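Local coordinates for protein D-threo-3-hydroxyaspartate dehydratase (Delftia, PDB 3WQC) that catalyses the pyridoxal-phosphate-dependent dehydration and deamination of D-threo-3-hydroxyaspartate to oxaloacetate and ammonia, with divalent metal ions as further cofactors, at residues V95-H100 against Q126-F131; D120-A125 against T159-A164. All coordinates share one frame; numbering follows the deposited sequence.

Contact 1: residues V95-H100 against Q126-F131; sequences VSMAPH and QAIAAF
Ile128 reaches from helix 122-135 to the side chain of Met97, while Ala127, on the same helix, meets the ring of Pro99 in the loop that follows strand 90-93. The path of Ile128 explains the first of these contacts. Its CB leaves the helix at a slant to the loop and carries two branches: CG2, which stands anti to the backbone N, and CG1, which is anti to the carbonyl carbon (chi1 -62°). From CG1 the chain runs on extended (chi2 179°), so that the terminal methyl CD1 covers the remaining distance and touches the base of Met97, its CB at 4.2 Å and its CG equally near. A bend at chi2 (61°) carries SD of Met97 away from the isoleucine methyl, and CB and CG make the contact. The two side chains run at a slant to one another. Beside them, the methyl of Ala127 points at the loop and rests on the CB-CG edge of the proline ring, with Pro99 CG 3.8 Å from Ala127 CB. Pro99 and Ala127 are also the pair whose CA atoms come nearest, at 6.2 Å. No hydrogen bond joins the two segments, and all of this packing is apolar. Pro99 in turn touches Leu351 of the second subunit, which places the contact beside the interface between the two subunits of the assembly. Within the parallel barrel domain, Ile128 also lies on Val119 and Val141 of strands 114-119 and 140-146, and Met97 packs on Leu117 and on Leu102 and Ala105 of helix 102-110.

Contact 2: residues D120-A125 against T159-A164; sequences DSVAAA and TPLLLA
The start of helix 122-135 approaches the first turns of helix 159-171 most closely where the CA atoms of Val122 and Ala164 stand 6.7 Å apart, whereas those of Asp120 and Leu162 remain 8.3 Å apart. In the TIM-barrel-like domain these are consecutive helices, with strands 140-146 and 154-155 between them in the chain. Val122 carries the contact with one methyl. With CG1 anti to the backbone N (chi1 173°), CG2 becomes the branch directed at the neighbouring helix, where it meets two carbons: Leu161 CD1 at 3.8 Å and Ala164 CB at 3.9 Å. Leu161 and Ala164 are about one helical turn apart, which is why a single methyl can touch both. The leucine leaves its own helix at a slant, yet its branched end swings back to Val122. Its other methyl, CD2, comes only loosely up to the backbone O of Asp120, at 4.4 Å. Ser121 is the N-cap of helix 122-135, its OG accepting a bond of 3.1 Å from Ala124 N with an N-H...O angle of 155°. The carboxylate of Asp120 has its OD2 hydrogen-bonded to Gly153 N. Ile165 and Thr168 continue the surface against which Val122 packs. Because no directional bond crosses between the segments, the fit here rests on the shape of the methyl groups, while Asp120 and Ser121 spend their polar atoms on backbone amides of the same chain.

How the contacts relate
Helix 122-135 takes part in both contacts: contact 1 packs it against the loop before helix 102-110, and contact 2 packs its first turn against helix 159-171. Together they tie it to the loop after strand 90-93 and to the next helix along the chain. Their centres lie 12 Å apart, and the segments interleave along the chain. They also meet directly, though loosely, with Met97 O 4.3 Å from Ala124 CB and Ser96 OG 4.2 Å from Asp120 OD2. Neither belongs to the pyridoxal-5'-phosphate pocket: the side chains of Met97 and Asp120 lie about 13 and 11 Å from the cofactor. Leu351 of the second subunit, which borders contact 1, also packs on Ala123 and Ala124.

Contact 1: residues V95-H100 against Q126-F131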
loop_
_atom_site.group_PDB
_atom_site.type_symbol
_atom_site.label_atom_id
_atom_site.label_comp_id
_atom_site.label_asym_id
_atom_site.label_seq_id
_atom_site.Cartn_x
_atom_site.Cartn_y
_atom_site.Cartn_z
ATOM N N VAL B 95 -20.038 0.495 3.691
ATOM C CA VAL B 95 -19.622 1.545 2.732
ATOM C C VAL B 95 -20.914 1.839 1.928
ATOM O O VAL B 95 -21.558 0.902 1.487
ATOM C CB VAL B 95 -18.509 1.056 1.744
ATOM C CG1 VAL B 95 -18.180 2.117 0.703
ATOM C CG2 VAL B 95 -17.242 0.719 2.570
ATOM N N SER B 96 -21.227 3.131 1.731
ATOM C CA SER B 96 -22.451 3.556 1.008
ATOM C C SER B 96 -22.615 2.679 -0.233
ATOM O O SER B 96 -21.716 2.587 -1.089
ATOM C CB SER B 96 -22.239 5.005 0.526
ATOM O OG SER B 96 -21.966 5.900 1.557
ATOM N N MET B 97 -23.789 2.047 -0.396
ATOM C CA MET B 97 -23.970 1.016 -1.420
ATOM C C MET B 97 -23.971 1.619 -2.825
ATOM O O MET B 97 -24.761 2.586 -3.097
ATOM C CB MET B 97 -25.286 0.281 -1.159
ATOM C CG MET B 97 -25.514 -0.844 -2.151
ATOM S SD MET B 97 -24.182 -2.093 -2.036
ATOM C CE MET B 97 -24.826 -3.258 -3.259
ATOM N N ALA B 98 -23.177 1.047 -3.771
ATOM C CA ALA B 98 -23.232 1.429 -5.151
ATOM C C ALA B 98 -24.288 0.571 -5.841
ATOM O O ALA B 98 -24.263 -0.671 -5.714
ATOM C CB ALA B 98 -21.892 1.126 -5.795
ATOM N N PRO B 99 -25.232 1.190 -6.575
ATOM C CA PRO B 99 -26.231 0.371 -7.267
ATOM C C PRO B 99 -25.676 -0.746 -8.120
ATOM O O PRO B 99 -26.279 -1.852 -8.177
ATOM C CB PRO B 99 -26.978 1.455 -8.105
ATOM C CG PRO B 99 -26.893 2.702 -7.222
ATOM C CD PRO B 99 -25.450 2.663 -6.667
ATOM N N HIS B 100 -24.518 -0.537 -8.780
ATOM C CA HIS B 100 -24.031 -1.611 -9.680
ATOM C C HIS B 100 -23.575 -2.859 -8.942
ATOM O O HIS B 100 -23.438 -3.923 -9.590
ATOM C CB HIS B 100 -22.915 -1.101 -10.591
ATOM C CG HIS B 100 -21.583 -0.956 -9.949
ATOM N ND1 HIS B 100 -21.151 0.192 -9.309
ATOM C CD2 HIS B 100 -20.573 -1.900 -9.825
ATOM C CE1 HIS B 100 -19.889 -0.045 -8.801
ATOM N NE2 HIS B 100 -19.543 -1.347 -9.140
ATOM N N GLN B 126 -33.751 4.440 -3.291
ATOM C CA GLN B 126 -34.660 4.129 -4.382
ATOM C C GLN B 126 -34.031 3.017 -5.242
ATOM O O GLN B 126 -34.791 2.127 -5.696
ATOM C CB GLN B 126 -34.863 5.342 -5.295
ATOM C CG GLN B 126 -35.736 6.428 -4.650
ATOM C CD GLN B 126 -35.962 7.608 -5.553
ATOM O OE1 GLN B 126 -35.288 7.768 -6.593
ATOM N NE2 GLN B 126 -36.901 8.489 -5.192
ATOM N N ALA B 127 -32.715 3.048 -5.475
ATOM C CA ALA B 127 -32.104 2.005 -6.338
ATOM C C ALA B 127 -32.235 0.635 -5.694
ATOM O O ALA B 127 -32.536 -0.389 -6.345
ATOM C CB ALA B 127 -30.625 2.342 -6.576
ATOM N N ILE B 128 -31.939 0.563 -4.382
ATOM C CA ILE B 128 -32.053 -0.720 -3.660
ATOM C C ILE B 128 -33.512 -1.206 -3.684
ATOM O O ILE B 128 -33.744 -2.397 -3.977
ATOM C CB ILE B 128 -31.537 -0.628 -2.237
ATOM C CG1 ILE B 128 -30.023 -0.278 -2.204
ATOM C CG2 ILE B 128 -31.768 -1.977 -1.501
ATOM C CD1 ILE B 128 -29.408 -0.146 -0.808
ATOM N N ALA B 129 -34.468 -0.327 -3.352
ATOM C CA ALA B 129 -35.858 -0.799 -3.242
ATOM C C ALA B 129 -36.329 -1.223 -4.636
ATOM O O ALA B 129 -37.062 -2.220 -4.726
ATOM C CB ALA B 129 -36.678 0.374 -2.701
ATOM N N ALA B 130 -35.987 -0.511 -5.708
ATOM C CA ALA B 130 -36.483 -0.931 -7.043
ATOM C C ALA B 130 -35.875 -2.279 -7.426
ATOM O O ALA B 130 -36.586 -3.167 -7.949
ATOM C CB ALA B 130 -36.129 0.113 -8.053
ATOM N N PHE B 131 -34.568 -2.494 -7.118
ATOM C CA PHE B 131 -34.013 -3.773 -7.475
ATOM C C PHE B 131 -34.563 -4.909 -6.643
ATOM O O PHE B 131 -34.824 -6.028 -7.132
ATOM C CB PHE B 131 -32.454 -3.636 -7.309
ATOM C CG PHE B 131 -31.715 -4.883 -7.771
ATOM C CD1 PHE B 131 -31.613 -5.152 -9.149
ATOM C CD2 PHE B 131 -31.077 -5.732 -6.845
ATOM C CE1 PHE B 131 -30.882 -6.272 -9.614
ATOM C CE2 PHE B 131 -30.350 -6.862 -7.346
ATOM C CZ PHE B 131 -30.228 -7.084 -8.695
#

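Contact 2: residues D120-A125 against T159-A164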
loop_
_atom_site.group_PDB
_atom_site.type_symbol
_atom_site.label_atom_id
_atom_site.label_comp_id
_atom_site.label_asym_id
_atom_site.label_seq_id
_atom_site.Cartn_x
_atom_site.Cartn_y
_atom_site.Cartn_z
ATOM N N ASP B 120 -27.103 6.608 2.449
ATOM C CA ASP B 120 -27.267 7.958 3.038
ATOM C C ASP B 120 -27.967 8.927 2.094
ATOM O O ASP B 120 -27.876 10.159 2.317
ATOM C CB ASP B 120 -25.956 8.539 3.558
ATOM C CG ASP B 120 -24.991 8.884 2.483
ATOM O OD1 ASP B 120 -25.257 8.684 1.278
ATOM O OD2 ASP B 120 -23.885 9.425 2.822
ATOM N N SER B 121 -28.709 8.375 1.101
ATOM C CA SER B 121 -29.341 9.230 0.144
ATOM C C SER B 121 -30.667 8.598 -0.311
ATOM O O SER B 121 -30.811 7.376 -0.299
ATOM C CB SER B 121 -28.426 9.512 -1.070
ATOM O OG SER B 121 -28.207 8.310 -1.812
ATOM N N VAL B 122 -31.579 9.483 -0.725
ATOM C CA VAL B 122 -32.845 8.983 -1.302
ATOM C C VAL B 122 -32.538 8.191 -2.586
ATOM O O VAL B 122 -33.125 7.146 -2.826
ATOM C CB VAL B 122 -33.757 10.170 -1.586
ATOM C CG1 VAL B 122 -34.999 9.666 -2.348
ATOM C CG2 VAL B 122 -34.164 10.858 -0.271
ATOM N N ALA B 123 -31.626 8.692 -3.462
ATOM C CA ALA B 123 -31.374 7.965 -4.745
ATOM C C ALA B 123 -30.835 6.552 -4.468
ATOM O O ALA B 123 -31.252 5.602 -5.153
ATOM C CB ALA B 123 -30.373 8.699 -5.588
ATOM N N ALA B 124 -29.924 6.392 -3.448
ATOM C CA ALA B 124 -29.423 5.001 -3.207
ATOM C C ALA B 124 -30.543 4.127 -2.665
ATOM O O ALA B 124 -30.671 2.954 -3.027
ATOM C CB ALA B 124 -28.209 5.018 -2.276
ATOM N N ALA B 125 -31.398 4.707 -1.794
ATOM C CA ALA B 125 -32.518 3.943 -1.254
ATOM C C ALA B 125 -33.465 3.515 -2.368
ATOM O O ALA B 125 -33.990 2.418 -2.352
ATOM C CB ALA B 125 -33.220 4.778 -0.151
ATOM N N THR B 159 -33.879 15.629 10.075
ATOM C CA THR B 159 -35.106 14.785 10.149
ATOM C C THR B 159 -35.727 14.633 8.757
ATOM O O THR B 159 -36.175 13.540 8.433
ATOM C CB THR B 159 -36.065 15.345 11.203
ATOM O OG1 THR B 159 -35.381 15.184 12.463
ATOM C CG2 THR B 159 -37.309 14.588 11.325
ATOM N N PRO B 160 -35.908 15.712 7.992
ATOM C CA PRO B 160 -36.642 15.518 6.723
ATOM C C PRO B 160 -35.934 14.475 5.805
ATOM O O PRO B 160 -36.618 13.643 5.167
ATOM C CB PRO B 160 -36.667 16.930 6.136
ATOM C CG PRO B 160 -36.651 17.852 7.334
ATOM C CD PRO B 160 -35.614 17.137 8.242
ATOM N N LEU B 161 -34.613 14.555 5.727
ATOM C CA LEU B 161 -33.900 13.624 4.803
ATOM C C LEU B 161 -33.889 12.222 5.426
ATOM O O LEU B 161 -34.069 11.222 4.705
ATOM C CB LEU B 161 -32.479 14.055 4.511
ATOM C CG LEU B 161 -31.585 13.125 3.683
ATOM C CD1 LEU B 161 -32.259 12.950 2.322
ATOM C CD2 LEU B 161 -30.188 13.747 3.512
ATOM N N LEU B 162 -33.699 12.109 6.750
ATOM C CA LEU B 162 -33.770 10.772 7.448
ATOM C C LEU B 162 -35.111 10.129 7.117
ATOM O O LEU B 162 -35.174 8.922 6.793
ATOM C CB LEU B 162 -33.717 10.863 8.995
ATOM C CG LEU B 162 -32.453 11.027 9.610
ATOM C CD1 LEU B 162 -32.687 11.245 11.132
ATOM C CD2 LEU B 162 -31.644 9.697 9.420
ATOM N N LEU B 163 -36.220 10.890 7.312
ATOM C CA LEU B 163 -37.527 10.265 7.066
ATOM C C LEU B 163 -37.702 9.874 5.598
ATOM O O LEU B 163 -38.379 8.886 5.270
ATOM C CB LEU B 163 -38.676 11.167 7.550
ATOM C CG LEU B 163 -38.937 11.087 9.049
ATOM C CD1 LEU B 163 -37.879 10.654 10.002
ATOM C CD2 LEU B 163 -39.957 12.107 9.500
ATOM N N ALA B 164 -37.233 10.799 4.696
ATOM C CA ALA B 164 -37.425 10.507 3.278
ATOM C C ALA B 164 -36.707 9.192 2.877
ATOM O O ALA B 164 -37.244 8.335 2.186
ATOM C CB ALA B 164 -36.843 11.664 2.427
#